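Long-range contacts in acetyltransferase, GNAT family (Bacillus anthracis str. Sterne, PDB 3FBU), which probably transfers an acetyl group from acetyl-coenzyme A to an acceptor substrate: residues 84-89 against 118-123; 138-143 against 162-167. One frame throughout, in Å; residues are numbered along the deposited sequence.

Contact 1: residues 84-89 against 118-123. With COA (coenzyme A), chain C.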
ATOM      1  N   TYR A  84      16.710   8.026 -21.472  1.00 16.39           N
ATOM      2  CA  TYR A  84      17.129   7.937 -20.075  1.00 16.88           C
ATOM      3  C   TYR A  84      16.198   6.983 -19.332  1.00 16.77           C
ATOM      4  O   TYR A  84      15.083   6.690 -19.785  1.00 16.08           O
ATOM      5  CB  TYR A  84      17.041   9.309 -19.395  1.00 18.21           C
ATOM      6  CG  TYR A  84      18.295  10.119 -19.492  1.00 19.34           C
ATOM      7  CD1 TYR A  84      18.837  10.742 -18.352  1.00 19.90           C
ATOM      8  CD2 TYR A  84      18.950  10.254 -20.705  1.00 16.99           C
ATOM      9  CE1 TYR A  84      20.008  11.462 -18.438  1.00 22.83           C
ATOM     10  CE2 TYR A  84      20.121  10.998 -20.793  1.00 20.58           C
ATOM     11  CZ  TYR A  84      20.630  11.592 -19.656  1.00 21.39           C
ATOM     12  OH  TYR A  84      21.805  12.337 -19.740  1.00 23.93           O
ATOM     13  N   GLU A  85      16.673   6.533 -18.176  1.00 16.42           N
ATOM     14  CA  GLU A  85      15.896   5.748 -17.245  1.00 16.94           C
ATOM     15  C   GLU A  85      15.704   6.558 -15.954  1.00 16.39           C
ATOM     16  O   GLU A  85      16.635   7.279 -15.489  1.00 16.62           O
ATOM     17  CB  GLU A  85      16.611   4.433 -16.943  1.00 17.05           C
ATOM     18  CG  GLU A  85      15.964   3.615 -15.847  1.00 18.82           C
ATOM     19  CD  GLU A  85      16.618   2.267 -15.580  1.00 22.53           C
ATOM     20  OE1 GLU A  85      17.729   1.981 -16.119  1.00 26.35           O
ATOM     21  OE2 GLU A  85      15.995   1.496 -14.814  1.00 29.81           O
ATOM     22  N   ILE A  86      14.504   6.458 -15.392  1.00 14.47           N
ATOM     23  CA  ILE A  86      14.113   7.167 -14.159  1.00 14.17           C
ATOM     24  C   ILE A  86      13.652   6.140 -13.114  1.00 14.70           C
ATOM     25  O   ILE A  86      13.100   5.085 -13.445  1.00 13.06           O
ATOM     26  CB  ILE A  86      13.005   8.248 -14.442  1.00 15.13           C
ATOM     27  CG1 ILE A  86      12.788   9.236 -13.255  1.00 12.09           C
ATOM     28  CG2 ILE A  86      11.682   7.570 -14.863  1.00 12.29           C
ATOM     29  CD1 ILE A  86      11.926  10.486 -13.636  1.00 15.65           C
ATOM     30  N   GLY A  87      13.846   6.514 -11.848  1.00 14.72           N
ATOM     31  CA  GLY A  87      13.452   5.744 -10.702  1.00 15.68           C
ATOM     32  C   GLY A  87      13.439   6.633  -9.480  1.00 15.47           C
ATOM     33  O   GLY A  87      13.695   7.842  -9.577  1.00 14.56           O
ATOM     34  N   TRP A  88      13.207   6.023  -8.321  1.00 16.96           N
ATOM     35  CA  TRP A  88      12.911   6.792  -7.112  1.00 16.68           C
ATOM     36  C   TRP A  88      13.032   5.892  -5.904  1.00 16.89           C
ATOM     37  O   TRP A  88      12.613   4.755  -5.960  1.00 17.43           O
ATOM     38  CB  TRP A  88      11.476   7.346  -7.193  1.00 17.19           C
ATOM     39  CG  TRP A  88      10.544   6.482  -7.981  1.00 18.36           C
ATOM     40  CD1 TRP A  88       9.971   5.303  -7.601  1.00 18.93           C
ATOM     41  CD2 TRP A  88      10.109   6.722  -9.314  1.00 18.29           C
ATOM     42  NE1 TRP A  88       9.187   4.796  -8.625  1.00 20.33           N
ATOM     43  CE2 TRP A  88       9.253   5.652  -9.687  1.00 19.72           C
ATOM     44  CE3 TRP A  88      10.361   7.735 -10.237  1.00 18.98           C
ATOM     45  CZ2 TRP A  88       8.681   5.567 -10.942  1.00 18.47           C
ATOM     46  CZ3 TRP A  88       9.786   7.651 -11.471  1.00 18.39           C
ATOM     47  CH2 TRP A  88       8.946   6.591 -11.814  1.00 17.74           C
ATOM     48  N   VAL A  89      13.589   6.419  -4.810  1.00 17.15           N
ATOM     49  CA  VAL A  89      13.635   5.731  -3.523  1.00 16.68           C
ATOM     50  C   VAL A  89      13.408   6.805  -2.449  1.00 17.70           C
ATOM     51  O   VAL A  89      14.137   7.807  -2.410  1.00 16.70           O
ATOM     52  CB  VAL A  89      14.996   5.046  -3.262  1.00 16.17           C
ATOM     53  CG1 VAL A  89      14.956   4.246  -1.935  1.00 18.68           C
ATOM     54  CG2 VAL A  89      15.453   4.147  -4.510  1.00 16.46           C
ATOM     55  N   HIS A 118      14.595  12.304 -26.037  1.00 18.33           N
ATOM     56  CA  HIS A 118      13.533  11.721 -26.845  1.00 17.32           C
ATOM     57  C   HIS A 118      12.561  10.846 -26.063  1.00 16.87           C
ATOM     58  O   HIS A 118      11.329  10.803 -26.348  1.00 16.85           O
ATOM     59  CB  HIS A 118      14.138  10.875 -27.963  1.00 17.60           C
ATOM     60  CG  HIS A 118      13.126  10.054 -28.692  1.00 18.05           C
ATOM     61  ND1 HIS A 118      12.078  10.621 -29.398  1.00 18.32           N
ATOM     62  CD2 HIS A 118      12.963   8.711 -28.786  1.00 17.54           C
ATOM     63  CE1 HIS A 118      11.334   9.657 -29.914  1.00 19.51           C
ATOM     64  NE2 HIS A 118      11.847   8.490 -29.561  1.00 19.22           N
ATOM     65  N   ARG A 119      13.100  10.137 -25.086  1.00 16.57           N
ATOM     66  CA  ARG A 119      12.324   9.110 -24.399  1.00 16.56           C
ATOM     67  C   ARG A 119      12.842   8.808 -22.999  1.00 15.17           C
ATOM     68  O   ARG A 119      13.970   8.878 -22.798  1.00 14.96           O
ATOM     69  CB  ARG A 119      12.332   7.826 -25.228  1.00 16.59           C
ATOM     70  CG  ARG A 119      11.423   6.660 -24.753  1.00 17.50           C
ATOM     71  CD  ARG A 119      11.385   5.586 -25.849  1.00 21.05           C
ATOM     72  NE  ARG A 119      10.747   4.338 -25.496  1.00 27.86           N
ATOM     73  CZ  ARG A 119      11.373   3.211 -25.197  1.00 18.13           C
ATOM     74  NH1 ARG A 119      10.684   2.180 -24.870  1.00 16.42           N
ATOM     75  NH2 ARG A 119      12.672   3.127 -25.222  1.00 16.89           N
ATOM     76  N   ILE A 120      11.965   8.493 -22.057  1.00 14.84           N
ATOM     77  CA  ILE A 120      12.370   8.147 -20.699  1.00 14.79           C
ATOM     78  C   ILE A 120      11.611   6.859 -20.316  1.00 14.76           C
ATOM     79  O   ILE A 120      10.406   6.724 -20.588  1.00 15.56           O
ATOM     80  CB  ILE A 120      12.139   9.287 -19.687  1.00 14.87           C
ATOM     81  CG1 ILE A 120      12.974  10.540 -20.057  1.00 16.44           C
ATOM     82  CG2 ILE A 120      12.467   8.829 -18.267  1.00 15.31           C
ATOM     83  CD1 ILE A 120      12.532  11.839 -19.294  1.00 13.83           C
ATOM     84  N   ILE A 121      12.337   5.909 -19.728  1.00 14.27           N
ATOM     85  CA  ILE A 121      11.771   4.619 -19.379  1.00 13.77           C
ATOM     86  C   ILE A 121      11.957   4.376 -17.891  1.00 13.51           C
ATOM     87  O   ILE A 121      12.796   5.017 -17.230  1.00 13.28           O
ATOM     88  CB  ILE A 121      12.424   3.463 -20.217  1.00 13.38           C
ATOM     89  CG1 ILE A 121      13.890   3.184 -19.806  1.00 15.56           C
ATOM     90  CG2 ILE A 121      12.288   3.762 -21.753  1.00 14.06           C
ATOM     91  CD1 ILE A 121      14.047   2.116 -18.668  1.00 15.47           C
ATOM     92  N   ALA A 122      11.200   3.416 -17.391  1.00 13.61           N
ATOM     93  CA  ALA A 122      11.294   2.958 -16.011  1.00 14.79           C
ATOM     94  C   ALA A 122      10.851   1.490 -15.951  1.00 14.75           C
ATOM     95  O   ALA A 122      10.059   1.017 -16.791  1.00 15.47           O
ATOM     96  CB  ALA A 122      10.460   3.822 -15.048  1.00 14.37           C
ATOM     97  N   THR A 123      11.360   0.772 -14.955  1.00 15.12           N
ATOM     98  CA  THR A 123      10.972  -0.612 -14.760  1.00 15.91           C
ATOM     99  C   THR A 123      10.640  -0.858 -13.301  1.00 16.89           C
ATOM    100  O   THR A 123      11.113  -0.120 -12.408  1.00 17.14           O
ATOM    101  CB  THR A 123      12.087  -1.612 -15.143  1.00 16.49           C
ATOM    102  OG1 THR A 123      13.233  -1.395 -14.330  1.00 19.56           O
ATOM    103  CG2 THR A 123      12.467  -1.452 -16.595  1.00 18.12           C
TER
HETATM  104  N1A COA C 169      -1.375  -0.508  -3.022  1.00 25.68           N
HETATM  105  C2A COA C 169      -1.922   0.264  -4.014  1.00 26.78           C
HETATM  106  N3A COA C 169      -1.533   1.568  -4.167  1.00 25.78           N
HETATM  107  C4A COA C 169      -0.592   2.078  -3.327  1.00 27.28           C
HETATM  108  C5A COA C 169      -0.024   1.314  -2.322  1.00 27.00           C
HETATM  109  C6A COA C 169      -0.411  -0.016  -2.177  1.00 24.47           C
HETATM  110  N6A COA C 169       0.132  -0.796  -1.241  1.00 27.45           N
HETATM  111  N7A COA C 169       0.857   2.085  -1.669  1.00 25.62           N
HETATM  112  C8A COA C 169       0.859   3.316  -2.218  1.00 26.50           C
HETATM  113  N9A COA C 169      -0.046   3.325  -3.248  1.00 26.49           N
HETATM  114  C1B COA C 169      -0.302   4.376  -4.241  1.00 28.06           C
HETATM  115  C2B COA C 169      -0.718   5.710  -3.617  1.00 29.37           C
HETATM  116  O2B COA C 169      -2.106   5.747  -3.307  1.00 32.75           O
HETATM  117  C3B COA C 169      -0.319   6.647  -4.736  1.00 29.16           C
HETATM  118  O3B COA C 169      -1.322   6.682  -5.739  1.00 31.07           O
HETATM  119  P3B COA C 169      -2.526   7.766  -5.769  1.00 34.18           P
HETATM  120  O7A COA C 169      -3.209   7.756  -7.098  1.00 36.31           O
HETATM  121  O8A COA C 169      -3.468   7.419  -4.646  1.00 36.44           O
HETATM  122  O9A COA C 169      -1.885   9.117  -5.533  1.00 33.95           O
HETATM  123  C4B COA C 169       0.954   6.005  -5.309  1.00 26.34           C
HETATM  124  O4B COA C 169       0.876   4.642  -4.991  1.00 25.69           O
HETATM  125  C5B COA C 169       2.232   6.574  -4.706  1.00 26.05           C
HETATM  126  O5B COA C 169       2.367   7.899  -5.183  1.00 24.96           O
HETATM  127  P1A COA C 169       3.298   8.952  -4.419  1.00 22.73           P
HETATM  128  O1A COA C 169       2.593   9.413  -3.155  1.00 22.85           O
HETATM  129  O2A COA C 169       3.646  10.056  -5.338  1.00 21.05           O
HETATM  130  O3A COA C 169       4.603   8.065  -4.115  1.00 21.40           O
HETATM  131  P2A COA C 169       5.482   8.081  -2.762  1.00 21.94           P
HETATM  132  O4A COA C 169       5.919   9.497  -2.477  1.00 19.59           O
HETATM  133  O5A COA C 169       4.687   7.389  -1.649  1.00 23.59           O
HETATM  134  O6A COA C 169       6.725   7.154  -3.217  1.00 21.48           O
HETATM  135  CBP COA C 169       7.831   5.156  -3.917  1.00 19.16           C
HETATM  136  CCP COA C 169       6.562   6.003  -4.032  1.00 22.46           C
HETATM  137  CDP COA C 169       8.993   6.105  -4.261  1.00 18.10           C
HETATM  138  CEP COA C 169       7.631   4.032  -4.936  1.00 18.65           C
HETATM  139  CAP COA C 169       7.963   4.596  -2.476  1.00 21.57           C
HETATM  140  OAP COA C 169       6.932   3.666  -2.184  1.00 21.96           O
HETATM  141  C9P COA C 169       9.254   3.871  -2.245  1.00 20.89           C
HETATM  142  O9P COA C 169      10.408   4.582  -2.016  1.00 20.03           O
HETATM  143  N8P COA C 169       9.303   2.539  -2.354  1.00 23.74           N
HETATM  144  C7P COA C 169      10.495   1.788  -1.967  1.00 23.46           C
HETATM  145  C6P COA C 169      11.622   1.887  -2.981  1.00 22.46           C
HETATM  146  C5P COA C 169      11.208   1.323  -4.340  1.00 25.26           C
HETATM  147  O5P COA C 169      10.713   0.181  -4.475  1.00 25.18           O
HETATM  148  N4P COA C 169      11.449   2.113  -5.366  1.00 26.29           N
HETATM  149  C3P COA C 169      10.993   1.774  -6.720  1.00 28.15           C
HETATM  150  C2P COA C 169      11.891   0.808  -7.459  1.00 30.02           C
HETATM  151  S1P COA C 169      11.345   0.615  -9.184  1.00 36.30           S
HETATM  152  O   HOH W   1      13.540   2.372 -13.474  1.00 21.44           O
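Tyr84 to Ile86 pair with Arg119 to Ala122 as parallel neighbours in the central sheet, closing the beta-alpha-beta unit formed by strand 83-90, helix 99-114 and strand 119-124. Three backbone hydrogen bonds join the strands: Tyr84 N to Arg119 O (3.2 Å), Ile121 N to Tyr84 O (2.9 Å) and Ile86 N to Ile121 O (2.9 Å). Between the bonded groups, Ile120 CA and Glu85 CA add CA-H...O contacts to Tyr84 O and Ile121 O respectively.

The axes of strands 84-89 and 119-123 lie 44° apart, and past Ile86 direct pairing ends. There a water takes over, donating to Ile86 O at 2.7 Å and to Glu85 OE2 while accepting from Thr123 N, so two backbone groups that no longer meet are still joined. Glu85 reaches this water with its chain fully extended (chi1 173°). Across the same face, Ile121 CD1 presses on Glu85 CG at 3.7 Å; chi1 of 71° sets Ile121 CG1 between its own N and carbonyl carbon, aiming the branch at strand 83-90. On the other face, Ile86 CG2 meets Ile120 CG2 at 3.7 Å and also touches Ala122 CB.

This parting of strands is the GNAT cofactor cleft: coenzyme A donates through N4P to Trp88 O (2.9 Å), and its sulfur S1P approaches Thr123 O (3.3 Å).

Helix 99-114 covers the face of Ile86 and Ile120 through Thr107, Leu108 and Phe112. Strand 68-79 flanks 83-90, with His76 and Tyr78 beside Glu85, while strand 155-165 runs along the far edge of 119-124.

Contact 2: residues 138-143 against 162-167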
ATOM      1  N   ILE A 138       2.485  10.000 -13.649  1.00 18.91           N
ATOM      2  CA  ILE A 138       3.281  10.986 -14.344  1.00 18.94           C
ATOM      3  C   ILE A 138       3.190  10.866 -15.875  1.00 18.07           C
ATOM      4  O   ILE A 138       3.847  11.610 -16.599  1.00 18.74           O
ATOM      5  CB  ILE A 138       4.783  10.973 -13.839  1.00 18.33           C
ATOM      6  CG1 ILE A 138       5.506   9.682 -14.235  1.00 18.15           C
ATOM      7  CG2 ILE A 138       4.841  11.262 -12.328  1.00 18.74           C
ATOM      8  CD1 ILE A 138       6.906   9.565 -13.671  1.00 18.63           C
ATOM      9  N   GLY A 139       2.364   9.948 -16.372  1.00 17.31           N
ATOM     10  CA  GLY A 139       2.039   9.909 -17.797  1.00 17.07           C
ATOM     11  C   GLY A 139       2.724   8.806 -18.595  1.00 16.25           C
ATOM     12  O   GLY A 139       2.597   8.756 -19.805  1.00 16.72           O
ATOM     13  N   MET A 140       3.422   7.908 -17.907  1.00 16.72           N
ATOM     14  CA  MET A 140       4.110   6.811 -18.581  1.00 16.03           C
ATOM     15  C   MET A 140       3.126   5.702 -18.973  1.00 16.67           C
ATOM     16  O   MET A 140       2.084   5.487 -18.324  1.00 16.81           O
ATOM     17  CB  MET A 140       5.290   6.277 -17.736  1.00 15.41           C
ATOM     18  CG  MET A 140       6.286   7.343 -17.209  1.00 15.80           C
ATOM     19  SD  MET A 140       7.725   6.624 -16.247  1.00 13.56           S
ATOM     20  CE  MET A 140       8.763   6.199 -17.674  1.00 16.38           C
ATOM     21  N   ARG A 141       3.459   5.014 -20.060  1.00 16.82           N
ATOM     22  CA  ARG A 141       2.657   3.940 -20.591  1.00 16.83           C
ATOM     23  C   ARG A 141       3.355   2.610 -20.330  1.00 16.68           C
ATOM     24  O   ARG A 141       4.553   2.504 -20.568  1.00 14.75           O
ATOM     25  CB  ARG A 141       2.550   4.077 -22.085  1.00 17.48           C
ATOM     26  CG  ARG A 141       1.653   5.172 -22.589  1.00 18.12           C
ATOM     27  CD  ARG A 141       1.802   5.404 -24.082  1.00 18.81           C
ATOM     28  NE  ARG A 141       3.099   5.994 -24.406  1.00 18.45           N
ATOM     29  CZ  ARG A 141       4.129   5.301 -24.897  1.00 20.74           C
ATOM     30  NH1 ARG A 141       4.025   3.992 -25.153  1.00 18.33           N
ATOM     31  NH2 ARG A 141       5.268   5.912 -25.126  1.00 20.44           N
ATOM     32  N   ARG A 142       2.602   1.603 -19.904  1.00 16.96           N
ATOM     33  CA  ARG A 142       3.149   0.245 -19.784  1.00 16.94           C
ATOM     34  C   ARG A 142       3.347  -0.347 -21.201  1.00 17.59           C
ATOM     35  O   ARG A 142       2.372  -0.578 -21.948  1.00 19.04           O
ATOM     36  CB  ARG A 142       2.273  -0.666 -18.912  1.00 18.41           C
ATOM     37  CG  ARG A 142       2.848  -2.040 -18.771  1.00 17.72           C
ATOM     38  CD  ARG A 142       1.989  -3.005 -17.942  1.00 20.85           C
ATOM     39  NE  ARG A 142       1.635  -2.457 -16.632  1.00 23.00           N
ATOM     40  CZ  ARG A 142       0.676  -2.967 -15.837  1.00 24.23           C
ATOM     41  NH1 ARG A 142      -0.040  -4.029 -16.215  1.00 26.62           N
ATOM     42  NH2 ARG A 142       0.425  -2.404 -14.666  1.00 25.22           N
ATOM     43  N   GLU A 143       4.605  -0.555 -21.574  1.00 14.86           N
ATOM     44  CA  GLU A 143       4.963  -1.094 -22.896  1.00 14.95           C
ATOM     45  C   GLU A 143       5.361  -2.579 -22.866  1.00 15.76           C
ATOM     46  O   GLU A 143       5.311  -3.283 -23.895  1.00 14.31           O
ATOM     47  CB  GLU A 143       6.104  -0.293 -23.460  1.00 14.57           C
ATOM     48  CG  GLU A 143       5.697   1.102 -23.911  1.00 14.13           C
ATOM     49  CD  GLU A 143       6.785   1.752 -24.740  1.00 16.05           C
ATOM     50  OE1 GLU A 143       7.967   1.442 -24.517  1.00 17.77           O
ATOM     51  OE2 GLU A 143       6.468   2.595 -25.614  1.00 18.05           O
ATOM     52  N   TYR A 162       7.795   0.598 -18.446  1.00 14.02           N
ATOM     53  CA  TYR A 162       7.035   1.797 -18.783  1.00 14.41           C
ATOM     54  C   TYR A 162       7.879   2.778 -19.569  1.00 14.23           C
ATOM     55  O   TYR A 162       9.111   2.817 -19.422  1.00 12.88           O
ATOM     56  CB  TYR A 162       6.559   2.480 -17.494  1.00 15.78           C
ATOM     57  CG  TYR A 162       5.349   1.864 -16.862  1.00 16.06           C
ATOM     58  CD1 TYR A 162       5.447   0.672 -16.162  1.00 16.88           C
ATOM     59  CD2 TYR A 162       4.080   2.445 -16.994  1.00 16.72           C
ATOM     60  CE1 TYR A 162       4.352   0.112 -15.585  1.00 20.47           C
ATOM     61  CE2 TYR A 162       2.976   1.868 -16.408  1.00 17.64           C
ATOM     62  CZ  TYR A 162       3.123   0.695 -15.709  1.00 17.49           C
ATOM     63  OH  TYR A 162       2.064   0.058 -15.101  1.00 19.47           O
ATOM     64  N   ALA A 163       7.226   3.607 -20.398  1.00 13.72           N
ATOM     65  CA  ALA A 163       7.931   4.595 -21.184  1.00 13.25           C
ATOM     66  C   ALA A 163       7.072   5.835 -21.421  1.00 14.08           C
ATOM     67  O   ALA A 163       5.829   5.764 -21.444  1.00 13.19           O
ATOM     68  CB  ALA A 163       8.368   4.018 -22.537  1.00 14.28           C
ATOM     69  N   ILE A 164       7.764   6.943 -21.625  1.00 13.07           N
ATOM     70  CA  ILE A 164       7.122   8.182 -22.080  1.00 15.08           C
ATOM     71  C   ILE A 164       7.983   8.852 -23.124  1.00 15.17           C
ATOM     72  O   ILE A 164       9.223   8.854 -23.039  1.00 14.43           O
ATOM     73  CB  ILE A 164       6.781   9.091 -20.892  1.00 14.03           C
ATOM     74  CG1 ILE A 164       5.920  10.284 -21.337  1.00 15.82           C
ATOM     75  CG2 ILE A 164       8.081   9.582 -20.144  1.00 13.20           C
ATOM     76  CD1 ILE A 164       5.344  11.108 -20.121  1.00 16.44           C
ATOM     77  N   LEU A 165       7.308   9.409 -24.129  1.00 16.93           N
ATOM     78  CA  LEU A 165       7.952  10.069 -25.251  1.00 18.76           C
ATOM     79  C   LEU A 165       7.865  11.601 -25.159  1.00 21.08           C
ATOM     80  O   LEU A 165       6.968  12.130 -24.500  1.00 19.82           O
ATOM     81  CB  LEU A 165       7.312   9.601 -26.538  1.00 18.84           C
ATOM     82  CG  LEU A 165       7.633   8.171 -26.998  1.00 18.40           C
ATOM     83  CD1 LEU A 165       6.623   7.686 -28.017  1.00 18.73           C
ATOM     84  CD2 LEU A 165       9.052   8.108 -27.561  1.00 16.26           C
ATOM     85  N   GLU A 166       8.821  12.254 -25.808  1.00 23.44           N
ATOM     86  CA  GLU A 166       8.888  13.730 -25.922  1.00 27.49           C
ATOM     87  C   GLU A 166       7.571  14.351 -26.389  1.00 29.71           C
ATOM     88  O   GLU A 166       7.197  15.411 -25.913  1.00 31.32           O
ATOM     89  CB  GLU A 166      10.038  14.189 -26.845  1.00 26.33           C
ATOM     90  CG  GLU A 166      10.098  13.550 -28.231  1.00 27.96           C
ATOM     91  CD  GLU A 166      11.283  14.048 -29.068  1.00 29.36           C
ATOM     92  OE1 GLU A 166      11.503  15.288 -29.132  1.00 32.42           O
ATOM     93  OE2 GLU A 166      11.988  13.220 -29.688  1.00 29.79           O
ATOM     94  N   GLU A 167       6.846  13.658 -27.257  1.00 32.41           N
ATOM     95  CA  GLU A 167       5.598  14.201 -27.813  1.00 34.21           C
ATOM     96  C   GLU A 167       4.439  14.221 -26.795  1.00 35.09           C
ATOM     97  O   GLU A 167       3.467  14.959 -26.959  1.00 35.93           O
ATOM     98  CB  GLU A 167       5.186  13.386 -29.048  1.00 35.42           C
ATOM     99  CG  GLU A 167       6.137  13.508 -30.290  1.00 37.38           C
ATOM    100  CD  GLU A 167       5.707  12.607 -31.472  1.00 38.36           C
ATOM    101  OE1 GLU A 167       4.801  11.756 -31.267  1.00 40.53           O
ATOM    102  OE2 GLU A 167       6.279  12.757 -32.596  1.00 44.11           O
TER
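Ile138 and Gly139, just past the end of helix 129-137, present their carbonyls to the CD1 methyl of Ile164. Gly139 ends the helix in a Schellman motif, its positive phi of 104° turning the chain toward the sheet, and its O lies 3.6 Å from Ile164 CD1. Met140 is buried: its CB lies 4.0 Å from Tyr162 CB, its CG packs crosswise on Ile164 CG2, and the chain bends at its last torsion to bring CE near Tyr162 O.

With Arg141 antiparallel pairing begins, although the short strands 141-143 and 162-165 run at 121° to one another. Its N donates to Ala163 O (2.8 Å) in an almost straight bond, and its O accepts from Ala163 N (2.9 Å), making a hydrogen-bonded pair. A bend at chi3 lays one guanidinium face over Ala163 O, which sits toward its rim. NH1 forms a salt bridge to Glu143 OE2, which lies near the guanidinium plane but is met on its anti side, somewhat out of the carboxylate plane; NE forms another with Glu168, the C-terminal residue.

Arg142 faces Tyr162 as the following non-hydrogen-bonded pair. Its CB sits over the ring face, 3.8 Å from the centroid, as a CH-pi contact. With CG anti to the backbone N (chi1 -179°), the chain runs across the ring before bending, and NE and NH2 both donate to Tyr162 OH, each at 3.0 Å. The guanidinium stands nearly perpendicular to the ring, and Glu136 also bonds this hydroxyl.

Glu143 closes the series, resting its carboxylate against Ala163 CB while OE1 takes a salt bridge from Arg119.

Strands 141-152 and 155-165 are the C-terminal hairpin of the GNAT fold, in which the last strand inserts between 119-124 and its hairpin partner; this contact joins the hairpin's two open ends.

Contacts 1 and 2 share one sheet, in which strand 119-124 of contact 1 lies directly beside strand 155-165 of contact 2. Ala122 O accepts from Tyr162 N, and His118 ND1 probably bonds Glu166 OE2, linking the two pairs edge to edge. Contact 1 is buried and relies on parallel backbone bonding and aliphatic packing, opening into the coenzyme A cleft. Contact 2, at the edge of the sheet as formed within this chain, is antiparallel and partly exposed, and its charged and aromatic side chains do more of the work. Helix 99-114 packs against both, whereas helix 129-137 leads into contact 2. Where contact 1 spends its polar groups on a water and the cofactor, contact 2 spends them on arginines.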